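Adhesin competence repressor (Streptococcus pyogenes serotype M3, PDB 5JLU) regulates transcription in response to zinc as a DNA-binding protein of the MarR family. Local coordinates at residues A[81-86]-A[98-104]. Residues are numbered along the deposited sequence; the frame is centred on the assembly and turned at random.
Sequences QDMLAG and FELTELA
Met83 and Ala104 meet at the apolar centre of this contact, the CG of Met83 lying 3.7 Å from the CB of Ala104, while the bend at chi2 (62°) brings the sulfur of Met83 back near the same alanine. Leu84 extends the apolar patch: its CD2 touches CD1 of Leu100 at 4.0 Å and also rests against the carbonyl of Glu99. Farther along the strand, CD1 and CE1 of Phe98 approach the backbone of Gly86 obliquely, with CD1 3.6 Å from the glycine CA, in room that the absence of a side chain at Gly86 appears to provide. Ala85 and Glu99 form an antiparallel hydrogen-bonded pair: Ala85 N to Glu99 O is 2.9 Å, Glu99 N to Ala85 O 3.0 Å. Beyond the ladder, Thr101 takes over. Its amide reaches Met83 O at 3.1 Å, nearly straight at hydrogen but above the carbonyl plane, and its hydroxyl, set between backbone N and carbonyl carbon (chi1 63°), donates to Asp82 O at 2.7 Å. Two successive carbonyls are thus held by one residue, just where Asp82, with positive phi, closes helix 68-80 in a Schellman motif. CD2 of Leu103 also comes against Asp82 O, at 3.5 Å. Strands 84-88 and 96-100 form the wing hairpin of the MarR-type winged helix-turn-helix, and this contact lies at its base: Phe98 also bonds through its backbone to Leu55 of strand 55-56, which flanks strand 96-100 on the side away from 84-88, Leu84 packs between helices 41-52 and 68-80, and Leu100 leans on helix 105-127, which carries zinc ligands His111 and His115.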
loop_
_atom_site.group_PDB
_atom_site.type_symbol
_atom_site.label_atom_id
_atom_site.label_comp_id
_atom_site.label_asym_id
_atom_site.label_seq_id
_atom_site.Cartn_x
_atom_site.Cartn_y
_atom_site.Cartn_z
ATOM N N GLN A 81 9.956 -10.069 18.922
ATOM C CA GLN A 81 10.778 -8.839 18.989
ATOM C C GLN A 81 10.607 -8.033 20.255
ATOM O O GLN A 81 10.981 -6.856 20.292
ATOM C CB GLN A 81 10.493 -7.982 17.762
ATOM C CG GLN A 81 10.764 -8.769 16.460
ATOM C CD GLN A 81 10.401 -7.923 15.213
ATOM O OE1 GLN A 81 11.145 -7.024 14.828
ATOM N NE2 GLN A 81 9.265 -8.196 14.606
ATOM N N ASP A 82 10.025 -8.647 21.289
ATOM C CA ASP A 82 9.854 -7.997 22.579
ATOM C C ASP A 82 9.005 -6.722 22.481
ATOM O O ASP A 82 9.237 -5.738 23.204
ATOM C CB ASP A 82 11.235 -7.677 23.163
ATOM C CG ASP A 82 12.059 -8.932 23.444
ATOM O OD1 ASP A 82 11.534 -9.914 24.037
ATOM O OD2 ASP A 82 13.244 -8.945 23.060
ATOM N N MET A 83 8.005 -6.747 21.609
ATOM C CA MET A 83 7.170 -5.560 21.369
ATOM C C MET A 83 5.847 -5.624 22.135
ATOM O O MET A 83 5.280 -4.612 22.475
ATOM C CB MET A 83 6.953 -5.444 19.847
ATOM C CG MET A 83 7.187 -4.071 19.302
ATOM S SD MET A 83 8.861 -3.500 19.534
ATOM C CE MET A 83 9.385 -3.600 17.841
ATOM N N LEU A 84 5.345 -6.825 22.378
ATOM C CA LEU A 84 4.033 -7.074 23.024
ATOM C C LEU A 84 4.187 -8.135 24.047
ATOM O O LEU A 84 5.016 -9.000 23.892
ATOM C CB LEU A 84 2.974 -7.686 22.030
ATOM C CG LEU A 84 2.397 -6.805 20.938
ATOM C CD1 LEU A 84 1.347 -7.421 20.066
ATOM C CD2 LEU A 84 1.882 -5.531 21.554
ATOM N N ALA A 85 3.302 -8.114 25.028
ATOM C CA ALA A 85 3.184 -9.175 25.988
ATOM C C ALA A 85 1.701 -9.459 26.155
ATOM O O ALA A 85 0.860 -8.555 26.112
ATOM C CB ALA A 85 3.798 -8.766 27.321
ATOM N N GLY A 86 1.406 -10.744 26.243
ATOM C CA GLY A 86 0.074 -11.260 26.379
ATOM C C GLY A 86 -0.159 -11.603 27.845
ATOM O O GLY A 86 0.751 -12.070 28.534
ATOM N N PHE A 98 -3.488 -8.349 24.667
ATOM C CA PHE A 98 -2.169 -7.908 24.364
ATOM C C PHE A 98 -1.973 -6.476 24.755
ATOM O O PHE A 98 -2.899 -5.646 24.762
ATOM C CB PHE A 98 -1.867 -8.184 22.902
ATOM C CG PHE A 98 -1.726 -9.658 22.617
ATOM C CD1 PHE A 98 -0.589 -10.334 22.996
ATOM C CD2 PHE A 98 -2.746 -10.356 22.060
ATOM C CE1 PHE A 98 -0.445 -11.697 22.788
ATOM C CE2 PHE A 98 -2.625 -11.725 21.864
ATOM C CZ PHE A 98 -1.487 -12.381 22.196
ATOM N N GLU A 99 -0.769 -6.218 25.191
ATOM C CA GLU A 99 -0.357 -4.853 25.407
ATOM C C GLU A 99 1.110 -4.634 25.127
ATOM O O GLU A 99 1.918 -5.565 25.066
ATOM C CB GLU A 99 -0.704 -4.431 26.822
ATOM C CG GLU A 99 0.172 -5.018 27.885
ATOM C CD GLU A 99 -0.440 -4.872 29.291
ATOM O OE1 GLU A 99 0.272 -5.310 30.209
ATOM O OE2 GLU A 99 -1.584 -4.334 29.472
ATOM N N LEU A 100 1.409 -3.372 24.953
ATOM C CA LEU A 100 2.712 -2.944 24.515
ATOM C C LEU A 100 3.736 -3.115 25.662
ATOM O O LEU A 100 3.414 -2.839 26.818
ATOM C CB LEU A 100 2.609 -1.449 24.127
ATOM C CG LEU A 100 2.348 -1.082 22.648
ATOM C CD1 LEU A 100 1.045 -1.643 22.144
ATOM C CD2 LEU A 100 2.388 0.428 22.513
ATOM N N THR A 101 4.945 -3.515 25.326
ATOM C CA THR A 101 6.021 -3.473 26.272
ATOM C C THR A 101 6.606 -2.065 26.177
ATOM O O THR A 101 6.337 -1.345 25.222
ATOM C CB THR A 101 7.106 -4.428 25.899
ATOM O OG1 THR A 101 7.658 -4.036 24.620
ATOM C CG2 THR A 101 6.559 -5.894 25.881
ATOM N N GLU A 102 7.423 -1.703 27.158
ATOM C CA GLU A 102 8.069 -0.384 27.225
ATOM C C GLU A 102 8.802 -0.034 25.978
ATOM O O GLU A 102 8.734 1.101 25.508
ATOM C CB GLU A 102 9.080 -0.286 28.410
ATOM C CG GLU A 102 9.010 1.075 29.099
ATOM C CD GLU A 102 7.580 1.463 29.490
ATOM O OE1 GLU A 102 6.808 0.579 29.966
ATOM O OE2 GLU A 102 7.217 2.649 29.293
ATOM N N LEU A 103 9.551 -1.012 25.481
ATOM C CA LEU A 103 10.302 -0.875 24.227
ATOM C C LEU A 103 9.441 -0.505 22.964
ATOM O O LEU A 103 9.959 0.063 21.969
ATOM C CB LEU A 103 11.019 -2.205 23.977
ATOM C CG LEU A 103 11.838 -2.400 22.710
ATOM C CD1 LEU A 103 13.110 -1.580 22.840
ATOM C CD2 LEU A 103 12.157 -3.875 22.466
ATOM N N ALA A 104 8.162 -0.882 22.972
ATOM C CA ALA A 104 7.263 -0.639 21.787
ATOM C C ALA A 104 6.723 0.770 21.771
ATOM O O ALA A 104 6.391 1.285 20.723
ATOM C CB ALA A 104 6.108 -1.590 21.827
#